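Local coordinates for protein orotidine 5'-phosphate decarboxylase (Pyrococcus horikoshii, PDB 2CZD) that probably catalyses the decarboxylation of orotidine 5'-monophosphate to UMP, the last step of de novo UMP synthesis, and works as a homodimer, at residues V93-E107 with F124-I137. Sequence-based numbering, arbitrary orientation.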
# COMPACT_ATOMS: atom_id res chain seq x y z
N VAL B 93 10.60 -0.78 -6.35
CA VAL B 93 9.96 -1.34 -7.55
C VAL B 93 10.67 -2.64 -7.92
O VAL B 93 10.01 -3.68 -8.14
CB VAL B 93 10.07 -0.39 -8.75
CG1 VAL B 93 9.50 -1.06 -9.99
CG2 VAL B 93 9.30 0.90 -8.47
N MET B 94 12.00 -2.61 -7.96
CA MET B 94 12.73 -3.81 -8.37
C MET B 94 12.59 -4.97 -7.40
O MET B 94 12.69 -6.14 -7.80
CB MET B 94 14.20 -3.48 -8.64
CG MET B 94 14.43 -2.65 -9.90
SD MET B 94 13.73 -3.38 -11.40
CE MET B 94 14.69 -4.81 -11.57
N ALA B 95 12.31 -4.68 -6.13
CA ALA B 95 12.13 -5.77 -5.16
C ALA B 95 10.91 -6.62 -5.52
O ALA B 95 10.85 -7.82 -5.20
CB ALA B 95 12.01 -5.23 -3.75
N VAL B 96 9.93 -5.99 -6.17
CA VAL B 96 8.73 -6.70 -6.60
C VAL B 96 8.98 -7.35 -7.96
O VAL B 96 8.64 -8.51 -8.16
CB VAL B 96 7.52 -5.73 -6.73
CG1 VAL B 96 6.27 -6.50 -7.12
CG2 VAL B 96 7.31 -5.00 -5.40
N LYS B 97 9.58 -6.61 -8.90
CA LYS B 97 9.83 -7.15 -10.25
C LYS B 97 10.71 -8.42 -10.22
O LYS B 97 10.61 -9.29 -11.07
CB LYS B 97 10.51 -6.08 -11.12
CG LYS B 97 10.51 -6.42 -12.60
CD LYS B 97 11.11 -5.28 -13.37
CE LYS B 97 10.87 -5.41 -14.87
NZ LYS B 97 11.39 -6.69 -15.43
N GLU B 98 11.57 -8.50 -9.22
CA GLU B 98 12.41 -9.67 -9.07
C GLU B 98 11.58 -10.95 -8.96
O GLU B 98 12.01 -12.00 -9.42
CB GLU B 98 13.26 -9.51 -7.81
CG GLU B 98 14.13 -10.69 -7.42
CD GLU B 98 14.91 -10.39 -6.15
OE1 GLU B 98 15.79 -9.51 -6.20
OE2 GLU B 98 14.64 -11.01 -5.09
N LEU B 99 10.39 -10.84 -8.36
CA LEU B 99 9.51 -12.00 -8.15
C LEU B 99 8.38 -12.23 -9.15
O LEU B 99 7.80 -13.33 -9.18
CB LEU B 99 8.92 -11.94 -6.74
CG LEU B 99 9.99 -11.84 -5.66
CD1 LEU B 99 9.32 -11.76 -4.30
CD2 LEU B 99 10.91 -13.06 -5.75
N GLY B 100 8.07 -11.23 -9.97
CA GLY B 100 6.99 -11.38 -10.93
C GLY B 100 6.78 -10.11 -11.73
O GLY B 100 7.44 -9.09 -11.48
N GLU B 101 5.85 -10.15 -12.68
CA GLU B 101 5.60 -8.98 -13.51
C GLU B 101 4.88 -7.87 -12.77
O GLU B 101 4.05 -8.11 -11.89
CB GLU B 101 4.84 -9.39 -14.78
CG GLU B 101 5.67 -10.34 -15.64
CD GLU B 101 5.03 -10.67 -16.96
OE1 GLU B 101 5.07 -9.81 -17.86
OE2 GLU B 101 4.46 -11.79 -17.10
N ILE B 102 5.22 -6.64 -13.14
CA ILE B 102 4.68 -5.49 -12.47
C ILE B 102 4.04 -4.48 -13.40
O ILE B 102 4.31 -4.45 -14.60
CB ILE B 102 5.78 -4.74 -11.68
CG1 ILE B 102 6.91 -4.29 -12.62
CG2 ILE B 102 6.33 -5.65 -10.56
CD1 ILE B 102 7.85 -3.21 -12.01
N ILE B 103 3.18 -3.66 -12.81
CA ILE B 103 2.51 -2.57 -13.52
C ILE B 103 2.80 -1.37 -12.62
O ILE B 103 2.55 -1.44 -11.41
CB ILE B 103 0.99 -2.81 -13.60
CG1 ILE B 103 0.72 -3.95 -14.59
CG2 ILE B 103 0.26 -1.49 -14.03
CD1 ILE B 103 -0.69 -4.53 -14.49
N MET B 104 3.33 -0.28 -13.18
CA MET B 104 3.71 0.88 -12.38
C MET B 104 2.73 2.04 -12.40
O MET B 104 2.13 2.33 -13.41
CB MET B 104 5.09 1.38 -12.82
CG MET B 104 6.20 0.38 -12.54
SD MET B 104 7.80 0.85 -13.29
CE MET B 104 8.18 2.39 -12.40
N VAL B 105 2.60 2.72 -11.26
CA VAL B 105 1.73 3.87 -11.15
C VAL B 105 2.54 5.11 -11.49
O VAL B 105 3.54 5.43 -10.81
CB VAL B 105 1.19 4.08 -9.71
CG1 VAL B 105 0.40 5.40 -9.62
CG2 VAL B 105 0.34 2.89 -9.28
N VAL B 106 2.12 5.81 -12.54
CA VAL B 106 2.80 7.03 -12.95
C VAL B 106 1.90 8.26 -12.88
O VAL B 106 2.37 9.39 -12.96
CB VAL B 106 3.37 6.90 -14.38
CG1 VAL B 106 4.28 5.69 -14.46
CG2 VAL B 106 2.24 6.82 -15.43
N GLU B 107 0.60 8.04 -12.72
CA GLU B 107 -0.36 9.13 -12.66
C GLU B 107 -1.62 8.57 -11.98
O GLU B 107 -1.96 7.41 -12.19
CB GLU B 107 -0.69 9.59 -14.08
CG GLU B 107 -1.61 10.81 -14.13
CD GLU B 107 -1.81 11.33 -15.55
OE1 GLU B 107 -0.80 11.59 -16.23
OE2 GLU B 107 -2.97 11.49 -15.96
N PHE B 124 8.05 10.06 -13.62
CA PHE B 124 7.71 8.67 -13.35
C PHE B 124 7.69 7.87 -14.65
O PHE B 124 8.03 6.68 -14.66
CB PHE B 124 6.35 8.56 -12.63
CG PHE B 124 6.35 9.15 -11.24
CD1 PHE B 124 7.52 9.20 -10.49
CD2 PHE B 124 5.15 9.58 -10.67
CE1 PHE B 124 7.50 9.67 -9.17
CE2 PHE B 124 5.12 10.06 -9.35
CZ PHE B 124 6.30 10.10 -8.60
N ILE B 125 7.28 8.49 -15.75
CA ILE B 125 7.30 7.78 -17.02
C ILE B 125 8.76 7.45 -17.39
O ILE B 125 9.04 6.36 -17.90
CB ILE B 125 6.63 8.60 -18.13
CG1 ILE B 125 5.12 8.65 -17.89
CG2 ILE B 125 6.91 7.97 -19.51
CD1 ILE B 125 4.44 9.69 -18.76
N GLU B 126 9.69 8.37 -17.14
CA GLU B 126 11.09 8.11 -17.43
C GLU B 126 11.55 6.92 -16.59
O GLU B 126 12.31 6.08 -17.07
CB GLU B 126 11.96 9.33 -17.11
CG GLU B 126 11.61 10.55 -17.96
CD GLU B 126 12.38 11.78 -17.55
OE1 GLU B 126 12.68 11.93 -16.35
OE2 GLU B 126 12.67 12.62 -18.44
N VAL B 127 11.13 6.84 -15.32
CA VAL B 127 11.54 5.69 -14.51
C VAL B 127 10.95 4.41 -15.11
O VAL B 127 11.64 3.40 -15.21
CB VAL B 127 11.08 5.81 -13.03
CG1 VAL B 127 11.51 4.58 -12.25
CG2 VAL B 127 11.64 7.07 -12.38
N ALA B 128 9.68 4.44 -15.50
CA ALA B 128 9.07 3.26 -16.12
C ALA B 128 9.84 2.89 -17.42
O ALA B 128 10.03 1.73 -17.72
CB ALA B 128 7.60 3.53 -16.44
N ASN B 129 10.29 3.89 -18.18
CA ASN B 129 11.03 3.57 -19.39
C ASN B 129 12.34 2.84 -19.07
O ASN B 129 12.78 1.98 -19.84
CB ASN B 129 11.31 4.85 -20.18
CG ASN B 129 10.07 5.38 -20.86
OD1 ASN B 129 9.07 4.66 -21.00
ND2 ASN B 129 10.13 6.63 -21.30
N GLU B 130 12.94 3.16 -17.93
CA GLU B 130 14.19 2.53 -17.53
C GLU B 130 13.93 1.10 -17.07
O GLU B 130 14.63 0.16 -17.46
CB GLU B 130 14.83 3.29 -16.36
CG GLU B 130 15.39 4.68 -16.65
CD GLU B 130 16.02 5.33 -15.40
OE1 GLU B 130 16.43 6.50 -15.49
OE2 GLU B 130 16.10 4.67 -14.33
N ILE B 131 12.91 0.95 -16.23
CA ILE B 131 12.60 -0.35 -15.65
C ILE B 131 11.91 -1.33 -16.60
O ILE B 131 12.11 -2.55 -16.49
CB ILE B 131 11.75 -0.15 -14.36
CG1 ILE B 131 12.67 0.39 -13.25
CG2 ILE B 131 11.11 -1.47 -13.92
CD1 ILE B 131 11.97 0.71 -11.96
N GLU B 132 11.14 -0.80 -17.54
CA GLU B 132 10.38 -1.60 -18.50
C GLU B 132 9.44 -2.63 -17.84
O GLU B 132 9.61 -3.84 -17.98
CB GLU B 132 11.32 -2.29 -19.52
CG GLU B 132 12.13 -1.31 -20.33
CD GLU B 132 13.12 -1.98 -21.28
OE1 GLU B 132 13.83 -1.24 -22.00
OE2 GLU B 132 13.22 -3.23 -21.30
N PRO B 133 8.46 -2.14 -17.06
CA PRO B 133 7.49 -3.02 -16.40
C PRO B 133 6.55 -3.55 -17.51
O PRO B 133 6.62 -3.11 -18.66
CB PRO B 133 6.72 -2.06 -15.48
CG PRO B 133 6.70 -0.79 -16.31
CD PRO B 133 8.14 -0.72 -16.81
N PHE B 134 5.68 -4.48 -17.15
CA PHE B 134 4.70 -4.97 -18.12
C PHE B 134 3.85 -3.80 -18.61
O PHE B 134 3.54 -3.69 -19.80
CB PHE B 134 3.79 -6.02 -17.48
CG PHE B 134 2.61 -6.41 -18.34
CD1 PHE B 134 1.34 -5.88 -18.11
CD2 PHE B 134 2.77 -7.32 -19.39
CE1 PHE B 134 0.25 -6.24 -18.89
CE2 PHE B 134 1.69 -7.69 -20.18
CZ PHE B 134 0.41 -7.15 -19.93
N GLY B 135 3.46 -2.92 -17.69
CA GLY B 135 2.65 -1.79 -18.08
C GLY B 135 2.55 -0.69 -17.05
O GLY B 135 3.20 -0.76 -16.00
N VAL B 136 1.77 0.33 -17.38
CA VAL B 136 1.50 1.46 -16.49
C VAL B 136 0.02 1.76 -16.62
O VAL B 136 -0.63 1.33 -17.57
CB VAL B 136 2.30 2.75 -16.83
CG1 VAL B 136 3.80 2.47 -16.76
CG2 VAL B 136 1.90 3.28 -18.20
N ILE B 137 -0.51 2.49 -15.64
CA ILE B 137 -1.91 2.87 -15.67
C ILE B 137 -2.08 4.31 -16.17
O ILE B 137 -1.30 5.20 -15.81
CB ILE B 137 -2.53 2.71 -14.27
CG1 ILE B 137 -2.61 1.21 -13.93
CG2 ILE B 137 -3.91 3.38 -14.23
CD1 ILE B 137 -3.17 0.93 -12.56
O HOH W 1 11.71 -5.56 -18.19
O HOH W 2 7.30 -6.65 -15.39
O HOH W 3 -0.42 5.11 -13.49
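Val93 meets Ile131 chiefly through its methyl CG1, 3.6 Å from Ile131 CD1; the short, branched valine suits the place where helices 90-97 and 121-131 come side by side. One turn on, Lys97 combines two roles: its aliphatic CD packs on Ile131 CG2, while NZ, bent back at the last torsion (chi4 -57°), donates to a water that in turn binds Glu132 O, just past the helix end. Ile102 lays CG1 against Pro133 CB at 3.6 Å, and its carbonyl accepts a weak bond from Phe134 N. Ile103 sends its side chain to the sheet face away from the helices, where CG2 touches Ile137 CG1 at 3.9 Å. Strands 101-105 and 135-137 are parallel neighbours in the eight-stranded TIM barrel, joined through helix 121-131 as a beta-alpha-beta unit, and Met104 N donates to Gly135 O (2.9 Å, 157° at the hydrogen). The Met104 side chain, long and flexible, reaches across to that helix: SD rests 3.6 Å from Pro133 CG, and the turn at chi3 (64°) brings CE to Ala128 CA and Val127 CG1. Were it replaced by an alanine, Pro133 CG and Val127 CG1 would probably lose this apolar partner and a gap would open between strand and helix. Val106, compact and branched, fits CB against Phe124 CB (3.8 Å), while its carbonyl O lies in plane at the edge of the Phe124 ring, whose other neighbours include Phe116 of the second subunit.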